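Local structure of ABC transporter, solute-binding protein (Staphylococcus aureus, 6LKK) at residues Met98-Val103 / Glu209-Asn214; Ser168-Val173 / Leu186-Asp191; Ile204-Glu209 / Gln265-Leu270. The protein binds glucose 6-phosphate in the cleft of a solute-binding-protein fold and probably acts as the sugar-phosphate sensor of a two-component signalling system. All coordinates share one frame; numbering follows the deposited sequence.

Contacts 1 and 2 are buried and meet at glucose 6-phosphate, which both touch, whereas contact 3 is only partly buried and lies farther from the sugar. All three reach one mixed sheet: contact 1 holds part of strand 92-105, and strands 184-188 of contact 2 and 202-205 of contact 3 pair with it. Their chemistry follows their place. Contact 1 is backbone pairing that ends in an asparagine turned to the sugar ring. Contact 2 combines an aromatic platform, a phosphate-binding threonine and ordered water between a helix and a strand end. Contact 3 relies on one tyrosine and isoleucine packing against an irregular segment. E189 joins contacts 2 and 3, its carboxylate hydrogen-bonded to Y206 OH.

Contact 1 of 3, residues Met98-Val103 / Glu209-Asn214; sequences MPTVIV and EGTMLN. With G6P (6-O-phosphono-alpha-D-glucopyranose), chain B.
The carbonyl oxygen of M212 takes the N-H of T100, with T100 N 2.9 Å from M212 O and nearly in line with the carbonyl bond. T100 OG1 lies near the same oxygen but has a single proton, which could also go to the water that it shares with M212 N. Farther along, M98 and N214 form a hydrogen-bonded antiparallel pair: M98 N reaches N214 O at 2.8 Å, whereas N214 N approaches M98 O from above the carbonyl plane. P99 and L213 are the intervening non-hydrogen-bonded pair, a place where proline's missing N-H costs nothing toward L213. Their side chains lie alongside each other, P99 CG 3.8 Å from L213 CD1. The T100 and N214 side chains cross at about a right angle, T100 CG2 coming within 3.5 Å of N214 ND2. That amide suits its place because its two ends do different work: ND2 gives a nearly straight bond (170°) to O2 of glucose 6-phosphate at 3.0 Å, and OD1 accepts from Q142 NE2, which fixes the flip. M98 CG supplies an apolar neighbour to the same sugar oxygen. Antiparallel pairing thus delivers an asparagine into the sugar-phosphate cleft of a solute-binding protein.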
loop_
_atom_site.group_PDB
_atom_site.type_symbol
_atom_site.label_atom_id
_atom_site.label_comp_id
_atom_site.label_asym_id
_atom_site.label_seq_id
_atom_site.Cartn_x
_atom_site.Cartn_y
_atom_site.Cartn_z
ATOM N N MET A 98 1.116 1.269 6.141
ATOM C CA MET A 98 -0.071 0.583 5.634
ATOM C C MET A 98 0.047 -0.909 5.902
ATOM O O MET A 98 0.751 -1.623 5.164
ATOM C CB MET A 98 -0.264 0.839 4.146
ATOM C CG MET A 98 -1.612 0.375 3.619
ATOM S SD MET A 98 -2.973 1.374 4.234
ATOM C CE MET A 98 -2.692 2.873 3.301
ATOM N N PRO A 99 -0.617 -1.423 6.932
ATOM C CA PRO A 99 -0.670 -2.877 7.106
ATOM C C PRO A 99 -1.387 -3.535 5.939
ATOM O O PRO A 99 -2.412 -3.046 5.459
ATOM C CB PRO A 99 -1.451 -3.054 8.415
ATOM C CG PRO A 99 -1.336 -1.750 9.116
ATOM C CD PRO A 99 -1.277 -0.714 8.041
ATOM N N THR A 100 -0.827 -4.644 5.471
ATOM C CA THR A 100 -1.578 -5.543 4.617
ATOM C C THR A 100 -2.460 -6.423 5.493
ATOM O O THR A 100 -2.141 -6.690 6.654
ATOM C CB THR A 100 -0.641 -6.393 3.757
ATOM O OG1 THR A 100 0.213 -7.177 4.597
ATOM C CG2 THR A 100 0.210 -5.504 2.864
ATOM N N VAL A 101 -3.603 -6.839 4.946
ATOM C CA VAL A 101 -4.605 -7.548 5.728
ATOM C C VAL A 101 -5.268 -8.621 4.880
ATOM O O VAL A 101 -5.217 -8.600 3.649
ATOM C CB VAL A 101 -5.692 -6.602 6.290
ATOM C CG1 VAL A 101 -5.072 -5.513 7.157
ATOM C CG2 VAL A 101 -6.513 -5.986 5.166
ATOM N N ILE A 102 -5.888 -9.566 5.568
ATOM C CA ILE A 102 -6.867 -10.464 4.972
ATOM C C ILE A 102 -8.242 -9.861 5.202
ATOM O O ILE A 102 -8.548 -9.390 6.304
ATOM C CB ILE A 102 -6.771 -11.873 5.584
ATOM C CG1 ILE A 102 -5.416 -12.504 5.276
ATOM C CG2 ILE A 102 -7.907 -12.763 5.072
ATOM C CD1 ILE A 102 -5.130 -13.752 6.083
ATOM N N VAL A 103 -9.075 -9.861 4.169
ATOM C CA VAL A 103 -10.463 -9.439 4.294
ATOM C C VAL A 103 -11.352 -10.658 4.108
ATOM O O VAL A 103 -11.115 -11.487 3.223
ATOM C CB VAL A 103 -10.826 -8.322 3.297
ATOM C CG1 VAL A 103 -10.142 -7.022 3.710
ATOM C CG2 VAL A 103 -10.454 -8.714 1.874
ATOM N N GLU A 209 0.283 -15.268 11.647
ATOM C CA GLU A 209 1.620 -15.745 11.309
ATOM C C GLU A 209 2.605 -14.613 11.060
ATOM O O GLU A 209 3.814 -14.861 11.029
ATOM C CB GLU A 209 1.586 -16.636 10.068
ATOM C CG GLU A 209 0.693 -17.856 10.183
ATOM C CD GLU A 209 -0.735 -17.583 9.757
ATOM O OE1 GLU A 209 -1.077 -16.401 9.529
ATOM O OE2 GLU A 209 -1.514 -18.553 9.647
ATOM N N GLY A 210 2.123 -13.390 10.876
ATOM C CA GLY A 210 2.988 -12.290 10.516
ATOM C C GLY A 210 2.338 -11.405 9.479
ATOM O O GLY A 210 2.044 -11.843 8.362
ATOM N N THR A 211 2.117 -10.151 9.853
ATOM C CA THR A 211 1.470 -9.164 9.001
ATOM C C THR A 211 2.526 -8.248 8.395
ATOM O O THR A 211 3.341 -7.669 9.119
ATOM C CB THR A 211 0.459 -8.354 9.816
ATOM O OG1 THR A 211 -0.546 -9.237 10.334
ATOM C CG2 THR A 211 -0.196 -7.274 8.974
ATOM N N MET A 212 2.514 -8.127 7.070
ATOM C CA MET A 212 3.437 -7.227 6.392
ATOM C C MET A 212 3.009 -5.779 6.606
ATOM O O MET A 212 1.837 -5.435 6.416
ATOM C CB MET A 212 3.481 -7.550 4.898
ATOM C CG MET A 212 4.440 -6.693 4.085
ATOM S SD MET A 212 6.150 -6.836 4.627
ATOM C CE MET A 212 6.418 -8.580 4.344
ATOM N N LEU A 213 3.957 -4.926 6.997
ATOM C CA LEU A 213 3.708 -3.495 7.150
ATOM C C LEU A 213 4.370 -2.763 5.990
ATOM O O LEU A 213 5.600 -2.720 5.892
ATOM C CB LEU A 213 4.234 -2.975 8.486
ATOM C CG LEU A 213 3.937 -1.500 8.776
ATOM C CD1 LEU A 213 2.444 -1.265 8.940
ATOM C CD2 LEU A 213 4.688 -1.027 10.007
ATOM N N ASN A 214 3.552 -2.186 5.117
ATOM C CA ASN A 214 4.070 -1.381 4.022
ATOM C C ASN A 214 4.448 0.001 4.533
ATOM O O ASN A 214 3.657 0.659 5.215
ATOM C CB ASN A 214 3.034 -1.240 2.907
ATOM C CG ASN A 214 2.623 -2.565 2.313
ATOM O OD1 ASN A 214 3.268 -3.589 2.535
ATOM N ND2 ASN A 214 1.544 -2.551 1.538
HETATM C C1 G6P B . -0.330 -1.107 -1.215
HETATM C C2 G6P B . 0.218 0.212 -0.616
HETATM C C3 G6P B . -0.565 1.423 -0.964
HETATM C C4 G6P B . -1.081 1.346 -2.331
HETATM C C5 G6P B . -2.120 0.232 -2.410
HETATM C C6 G6P B . -2.560 0.025 -3.824
HETATM O O1 G6P B . -0.472 -2.066 -0.211
HETATM O O2 G6P B . 0.285 0.110 0.816
HETATM O O3 G6P B . 0.328 2.615 -0.850
HETATM O O4 G6P B . -1.719 2.593 -2.700
HETATM O O5 G6P B . -1.614 -1.063 -1.917
HETATM O O6 G6P B . -1.432 -0.286 -4.609
HETATM P P G6P B . -1.467 -1.637 -5.625
HETATM O O1P G6P B . -0.179 -1.646 -6.429
HETATM O O2P G6P B . -2.677 -1.548 -6.576
HETATM O O3P G6P B . -1.556 -2.871 -4.804
HETATM O O HOH W 1 0.361 -9.507 5.806
#

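Contact 2 of 3, residues Ser168-Val173 / Leu186-Asp191; sequences SKTSKV and LSYEQD. With G6P (6-O-phosphono-alpha-D-glucopyranose), chain B.
With chi1 at -64°, T170 sets its hydroxyl beside the backbone N and leaves CG2 to meet Y188, whose chi1 of 62° places CG between its own backbone N and carbonyl carbon. The two residues belong to the beta-alpha-beta crossover from strand 165-167 through helix 170-178 to strand 184-188, both strands parallel to strand 129-132 between them, and Y188 is also the N-cap of helix 189-197. T170 CG2 abuts the ring at its edge, 3.7 Å from Y188 CE1. Threonine fits because its two branches face different partners: the methyl meets the ring, while OG1 gives a 2.6 Å hydrogen bond to O3P of the sugar phosphate. The tyrosine is a flat platform, with sugar O5 over one face and D191 CB over the opposite one, both displaced toward the rim. One turn on along the helix, V173 CG1 packs 3.5 Å from L186 O, a small branched side chain fitting close against the strand. S171 OG lies 3.0 Å from D191 OD2, and a water in the plane of the ring joins this serine to Y188 OH. A second water donates to T170 O and D191 OD2 and accepts from S187 OG at 2.7 Å.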
loop_
_atom_site.group_PDB
_atom_site.type_symbol
_atom_site.label_atom_id
_atom_site.label_comp_id
_atom_site.label_asym_id
_atom_site.label_seq_id
_atom_site.Cartn_x
_atom_site.Cartn_y
_atom_site.Cartn_z
ATOM N N SER A 168 -6.341 -8.980 -11.465
ATOM C CA SER A 168 -5.410 -7.986 -11.986
ATOM C C SER A 168 -5.213 -6.832 -11.008
ATOM O O SER A 168 -4.091 -6.338 -10.844
ATOM C CB SER A 168 -5.908 -7.461 -13.332
ATOM O OG SER A 168 -5.054 -6.443 -13.825
ATOM N N LYS A 169 -6.283 -6.396 -10.345
ATOM C CA LYS A 169 -6.293 -5.144 -9.598
ATOM C C LYS A 169 -6.524 -5.406 -8.118
ATOM O O LYS A 169 -7.435 -6.153 -7.745
ATOM C CB LYS A 169 -7.374 -4.202 -10.133
ATOM C CG LYS A 169 -7.204 -3.828 -11.602
ATOM C CD LYS A 169 -5.957 -2.988 -11.851
ATOM C CE LYS A 169 -6.014 -1.667 -11.104
ATOM N NZ LYS A 169 -5.455 -0.543 -11.903
ATOM N N THR A 170 -5.705 -4.767 -7.280
ATOM C CA THR A 170 -5.845 -4.899 -5.835
ATOM C C THR A 170 -7.246 -4.527 -5.370
ATOM O O THR A 170 -7.833 -5.218 -4.529
ATOM C CB THR A 170 -4.799 -4.029 -5.137
ATOM O OG1 THR A 170 -3.491 -4.514 -5.459
ATOM C CG2 THR A 170 -4.982 -4.055 -3.626
ATOM N N SER A 171 -7.804 -3.437 -5.898
ATOM C CA SER A 171 -9.104 -2.988 -5.413
ATOM C C SER A 171 -10.236 -3.898 -5.867
ATOM O O SER A 171 -11.310 -3.873 -5.258
ATOM C CB SER A 171 -9.370 -1.550 -5.858
ATOM O OG SER A 171 -8.636 -0.639 -5.056
ATOM N N LYS A 172 -10.025 -4.709 -6.906
ATOM C CA LYS A 172 -11.033 -5.702 -7.260
ATOM C C LYS A 172 -11.155 -6.771 -6.182
ATOM O O LYS A 172 -12.223 -7.373 -6.026
ATOM C CB LYS A 172 -10.702 -6.344 -8.608
ATOM C CG LYS A 172 -11.835 -7.177 -9.201
ATOM C CD LYS A 172 -13.009 -6.302 -9.612
ATOM C CE LYS A 172 -14.082 -7.098 -10.337
ATOM N NZ LYS A 172 -15.252 -6.243 -10.685
ATOM N N VAL A 173 -10.083 -7.009 -5.420
ATOM C CA VAL A 173 -10.131 -8.012 -4.360
ATOM C C VAL A 173 -11.151 -7.618 -3.300
ATOM O O VAL A 173 -12.061 -8.389 -2.974
ATOM C CB VAL A 173 -8.733 -8.218 -3.747
ATOM C CG1 VAL A 173 -8.800 -9.203 -2.588
ATOM C CG2 VAL A 173 -7.750 -8.713 -4.805
ATOM N N LEU A 186 -6.828 -11.024 -0.158
ATOM C CA LEU A 186 -5.625 -10.364 0.336
ATOM C C LEU A 186 -5.654 -8.900 -0.089
ATOM O O LEU A 186 -5.619 -8.594 -1.286
ATOM C CB LEU A 186 -4.373 -11.061 -0.190
ATOM C CG LEU A 186 -4.234 -12.549 0.142
ATOM C CD1 LEU A 186 -2.839 -13.021 -0.221
ATOM C CD2 LEU A 186 -4.527 -12.837 1.607
ATOM N N SER A 187 -5.710 -8.003 0.890
ATOM C CA SER A 187 -5.964 -6.589 0.640
ATOM C C SER A 187 -5.022 -5.770 1.518
ATOM O O SER A 187 -3.970 -6.241 1.964
ATOM C CB SER A 187 -7.449 -6.275 0.890
ATOM O OG SER A 187 -7.740 -4.910 0.660
ATOM N N TYR A 188 -5.384 -4.510 1.756
ATOM C CA TYR A 188 -4.634 -3.658 2.662
ATOM C C TYR A 188 -5.613 -2.829 3.481
ATOM O O TYR A 188 -6.788 -2.688 3.135
ATOM C CB TYR A 188 -3.629 -2.763 1.920
ATOM C CG TYR A 188 -4.220 -1.780 0.933
ATOM C CD1 TYR A 188 -4.525 -2.163 -0.366
ATOM C CD2 TYR A 188 -4.447 -0.458 1.292
ATOM C CE1 TYR A 188 -5.048 -1.266 -1.271
ATOM C CE2 TYR A 188 -4.972 0.449 0.393
ATOM C CZ TYR A 188 -5.273 0.040 -0.889
ATOM O OH TYR A 188 -5.798 0.937 -1.792
ATOM N N GLU A 189 -5.098 -2.269 4.574
ATOM C CA GLU A 189 -5.953 -1.777 5.649
ATOM C C GLU A 189 -6.935 -0.713 5.166
ATOM O O GLU A 189 -8.129 -0.768 5.485
ATOM C CB GLU A 189 -5.080 -1.233 6.776
ATOM C CG GLU A 189 -5.829 -0.932 8.052
ATOM C CD GLU A 189 -4.894 -0.605 9.189
ATOM O OE1 GLU A 189 -4.241 0.459 9.133
ATOM O OE2 GLU A 189 -4.793 -1.421 10.130
ATOM N N GLN A 190 -6.453 0.287 4.423
ATOM C CA GLN A 190 -7.326 1.401 4.047
ATOM C C GLN A 190 -8.418 0.959 3.079
ATOM O O GLN A 190 -9.555 1.436 3.161
ATOM C CB GLN A 190 -6.504 2.540 3.436
ATOM C CG GLN A 190 -5.946 3.509 4.454
ATOM C CD GLN A 190 -7.029 4.113 5.322
ATOM O OE1 GLN A 190 -8.026 4.632 4.816
ATOM N NE2 GLN A 190 -6.857 4.020 6.635
ATOM N N ASP A 191 -8.093 0.059 2.152
ATOM C CA ASP A 191 -9.097 -0.427 1.211
ATOM C C ASP A 191 -10.162 -1.249 1.927
ATOM O O ASP A 191 -11.359 -1.113 1.645
ATOM C CB ASP A 191 -8.407 -1.244 0.121
ATOM C CG ASP A 191 -9.000 -1.018 -1.260
ATOM O OD1 ASP A 191 -9.974 -0.244 -1.395
ATOM O OD2 ASP A 191 -8.476 -1.621 -2.220
HETATM C C1 G6P B . -0.330 -1.107 -1.215
HETATM C C2 G6P B . 0.218 0.212 -0.616
HETATM C C3 G6P B . -0.565 1.423 -0.964
HETATM C C4 G6P B . -1.081 1.346 -2.331
HETATM C C5 G6P B . -2.120 0.232 -2.410
HETATM C C6 G6P B . -2.560 0.025 -3.824
HETATM O O1 G6P B . -0.472 -2.066 -0.211
HETATM O O2 G6P B . 0.285 0.110 0.816
HETATM O O3 G6P B . 0.328 2.615 -0.850
HETATM O O4 G6P B . -1.719 2.593 -2.700
HETATM O O5 G6P B . -1.614 -1.063 -1.917
HETATM O O6 G6P B . -1.432 -0.286 -4.609
HETATM P P G6P B . -1.467 -1.637 -5.625
HETATM O O1P G6P B . -0.179 -1.646 -6.429
HETATM O O2P G6P B . -2.677 -1.548 -6.576
HETATM O O3P G6P B . -1.556 -2.871 -4.804
HETATM O O HOH W 2 -8.114 -4.413 -1.962
HETATM O O HOH W 3 -6.114 -0.143 -4.253
#

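Contact 3 of 3, residues Ile204-Glu209 / Gln265-Leu270; sequences IVYPIE and QSIENL
Where strand 202-205 runs out, the chain meets the long irregular segment that leads from strand 253-254 to helix 286-293, and a single tyrosine does most of the joining. Y206 points its ring at residues 266-268 and is held there in two ways. At the end of the ring, the backbone N-H of E268 donates to the phenol, with E268 N 3.1 Å from Y206 OH and an angle of 162° at the hydrogen. The same phenol oxygen is hydrogen-bonded to the carboxylate of E189, which probably takes its proton, so that the hydroxyl is gripped from two separate parts of the chain. Across the ring, E268 makes a CH-pi contact: its CB sits over one face, 4.0 Å from the centroid of the Y206 ring. CG follows, closing to 3.2 Å from Y206 CE1, a tight approach. The bend of E268 at chi2 (-74°) then leads the carboxylate away, its plane steeply inclined (78°) to the ring. Glutamate thus offers methylenes to an aromatic face while its charged group turns elsewhere. S266 O lies near the ring plane at the edge.

Beside the tyrosine, two isoleucine delta-methyls, each at the end of the longer branch, meet with I204 CD1 3.8 Å from I267 CD1, across a gap in which the nearest CA atoms, those of I204 and S266, are 7.0 Å apart. A water accepts from I204 N and bonds to S266 OG, each at 2.8 Å, so that the amide at the strand edge is satisfied without a strand partner from residues 265-270.

Around this patch, helix 189-197 touches I204 through A192 and I267 through R193, strand 92-105 backs I204 and Y206 with V101, and K253 of strand 253-254 bonds to E268 O.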
loop_
_atom_site.group_PDB
_atom_site.type_symbol
_atom_site.label_atom_id
_atom_site.label_comp_id
_atom_site.label_asym_id
_atom_site.label_seq_id
_atom_site.Cartn_x
_atom_site.Cartn_y
_atom_site.Cartn_z
ATOM N N ILE A 204 -11.860 -7.550 8.965
ATOM C CA ILE A 204 -10.447 -7.271 8.734
ATOM C C ILE A 204 -9.637 -8.184 9.641
ATOM O O ILE A 204 -9.837 -8.198 10.863
ATOM C CB ILE A 204 -10.125 -5.790 8.991
ATOM C CG1 ILE A 204 -10.999 -4.909 8.087
ATOM C CG2 ILE A 204 -8.648 -5.512 8.745
ATOM C CD1 ILE A 204 -10.929 -3.430 8.394
ATOM N N VAL A 205 -8.734 -8.959 9.045
ATOM C CA VAL A 205 -7.935 -9.948 9.760
ATOM C C VAL A 205 -6.465 -9.612 9.566
ATOM O O VAL A 205 -5.984 -9.510 8.428
ATOM C CB VAL A 205 -8.238 -11.378 9.284
ATOM C CG1 VAL A 205 -7.275 -12.379 9.920
ATOM C CG2 VAL A 205 -9.676 -11.750 9.611
ATOM N N TYR A 206 -5.752 -9.447 10.676
ATOM C CA TYR A 206 -4.312 -9.274 10.648
ATOM C C TYR A 206 -3.672 -10.637 10.861
ATOM O O TYR A 206 -3.730 -11.166 11.982
ATOM C CB TYR A 206 -3.874 -8.291 11.730
ATOM C CG TYR A 206 -4.514 -6.925 11.580
ATOM C CD1 TYR A 206 -5.756 -6.646 12.141
ATOM C CD2 TYR A 206 -3.884 -5.919 10.858
ATOM C CE1 TYR A 206 -6.349 -5.402 11.992
ATOM C CE2 TYR A 206 -4.471 -4.673 10.704
ATOM C CZ TYR A 206 -5.700 -4.419 11.277
ATOM O OH TYR A 206 -6.287 -3.181 11.135
ATOM N N PRO A 207 -3.073 -11.251 9.838
ATOM C CA PRO A 207 -2.694 -12.669 9.952
ATOM C C PRO A 207 -1.761 -12.931 11.127
ATOM O O PRO A 207 -0.736 -12.266 11.293
ATOM C CB PRO A 207 -2.014 -12.972 8.608
ATOM C CG PRO A 207 -1.819 -11.660 7.924
ATOM C CD PRO A 207 -2.804 -10.706 8.498
ATOM N N ILE A 208 -2.125 -13.930 11.938
ATOM C CA ILE A 208 -1.368 -14.229 13.148
ATOM C C ILE A 208 0.046 -14.704 12.835
ATOM O O ILE A 208 0.941 -14.557 13.674
ATOM C CB ILE A 208 -2.111 -15.267 14.014
ATOM C CG1 ILE A 208 -2.368 -16.563 13.238
ATOM C CG2 ILE A 208 -3.426 -14.685 14.525
ATOM C CD1 ILE A 208 -2.872 -17.708 14.106
ATOM N N GLU A 209 0.283 -15.268 11.647
ATOM C CA GLU A 209 1.620 -15.745 11.309
ATOM C C GLU A 209 2.605 -14.613 11.060
ATOM O O GLU A 209 3.814 -14.861 11.029
ATOM C CB GLU A 209 1.586 -16.636 10.068
ATOM C CG GLU A 209 0.693 -17.856 10.183
ATOM C CD GLU A 209 -0.735 -17.583 9.757
ATOM O OE1 GLU A 209 -1.077 -16.401 9.529
ATOM O OE2 GLU A 209 -1.514 -18.553 9.647
ATOM N N GLN A 265 -12.689 1.200 16.109
ATOM C CA GLN A 265 -13.461 -0.013 15.810
ATOM C C GLN A 265 -12.478 -1.146 15.523
ATOM O O GLN A 265 -11.541 -1.346 16.314
ATOM C CB GLN A 265 -14.450 0.309 14.699
ATOM C CG GLN A 265 -15.470 1.372 15.090
ATOM C CD GLN A 265 -16.433 1.701 13.968
ATOM O OE1 GLN A 265 -16.056 2.315 12.970
ATOM N NE2 GLN A 265 -17.685 1.291 14.127
ATOM N N SER A 266 -12.636 -1.902 14.434
ATOM C CA SER A 266 -11.863 -3.124 14.246
ATOM C C SER A 266 -10.466 -2.879 13.690
ATOM O O SER A 266 -9.691 -3.835 13.580
ATOM C CB SER A 266 -12.614 -4.085 13.320
ATOM O OG SER A 266 -12.534 -3.661 11.971
ATOM N N ILE A 267 -10.124 -1.640 13.331
ATOM C CA ILE A 267 -8.747 -1.332 12.968
ATOM C C ILE A 267 -7.873 -1.540 14.198
ATOM O O ILE A 267 -8.268 -1.216 15.325
ATOM C CB ILE A 267 -8.630 0.109 12.439
ATOM C CG1 ILE A 267 -9.581 0.340 11.255
ATOM C CG2 ILE A 267 -7.191 0.422 12.042
ATOM C CD1 ILE A 267 -9.230 -0.429 10.002
ATOM N N GLU A 268 -6.679 -2.088 13.993
ATOM C CA GLU A 268 -5.772 -2.384 15.093
ATOM C C GLU A 268 -4.610 -1.401 15.117
ATOM O O GLU A 268 -4.092 -1.001 14.068
ATOM C CB GLU A 268 -5.232 -3.814 14.996
ATOM C CG GLU A 268 -6.297 -4.895 15.149
ATOM C CD GLU A 268 -6.780 -5.075 16.580
ATOM O OE1 GLU A 268 -6.262 -4.393 17.489
ATOM O OE2 GLU A 268 -7.684 -5.910 16.795
ATOM N N ASN A 269 -4.218 -1.015 16.328
ATOM C CA ASN A 269 -2.977 -0.292 16.551
ATOM C C ASN A 269 -1.793 -1.199 16.233
ATOM O O ASN A 269 -1.866 -2.420 16.386
ATOM C CB ASN A 269 -2.910 0.185 18.003
ATOM C CG ASN A 269 -1.700 1.047 18.288
ATOM O OD1 ASN A 269 -0.586 0.547 18.445
ATOM N ND2 ASN A 269 -1.917 2.354 18.385
ATOM N N LEU A 270 -0.693 -0.590 15.782
ATOM C CA LEU A 270 0.480 -1.380 15.419
ATOM C C LEU A 270 0.924 -2.281 16.564
ATOM O O LEU A 270 1.381 -3.406 16.336
ATOM C CB LEU A 270 1.630 -0.468 14.993
ATOM C CG LEU A 270 1.582 0.099 13.575
ATOM C CD1 LEU A 270 2.774 1.016 13.360
ATOM C CD2 LEU A 270 1.569 -1.005 12.521
HETATM O O HOH W 4 -13.269 -6.190 11.010
#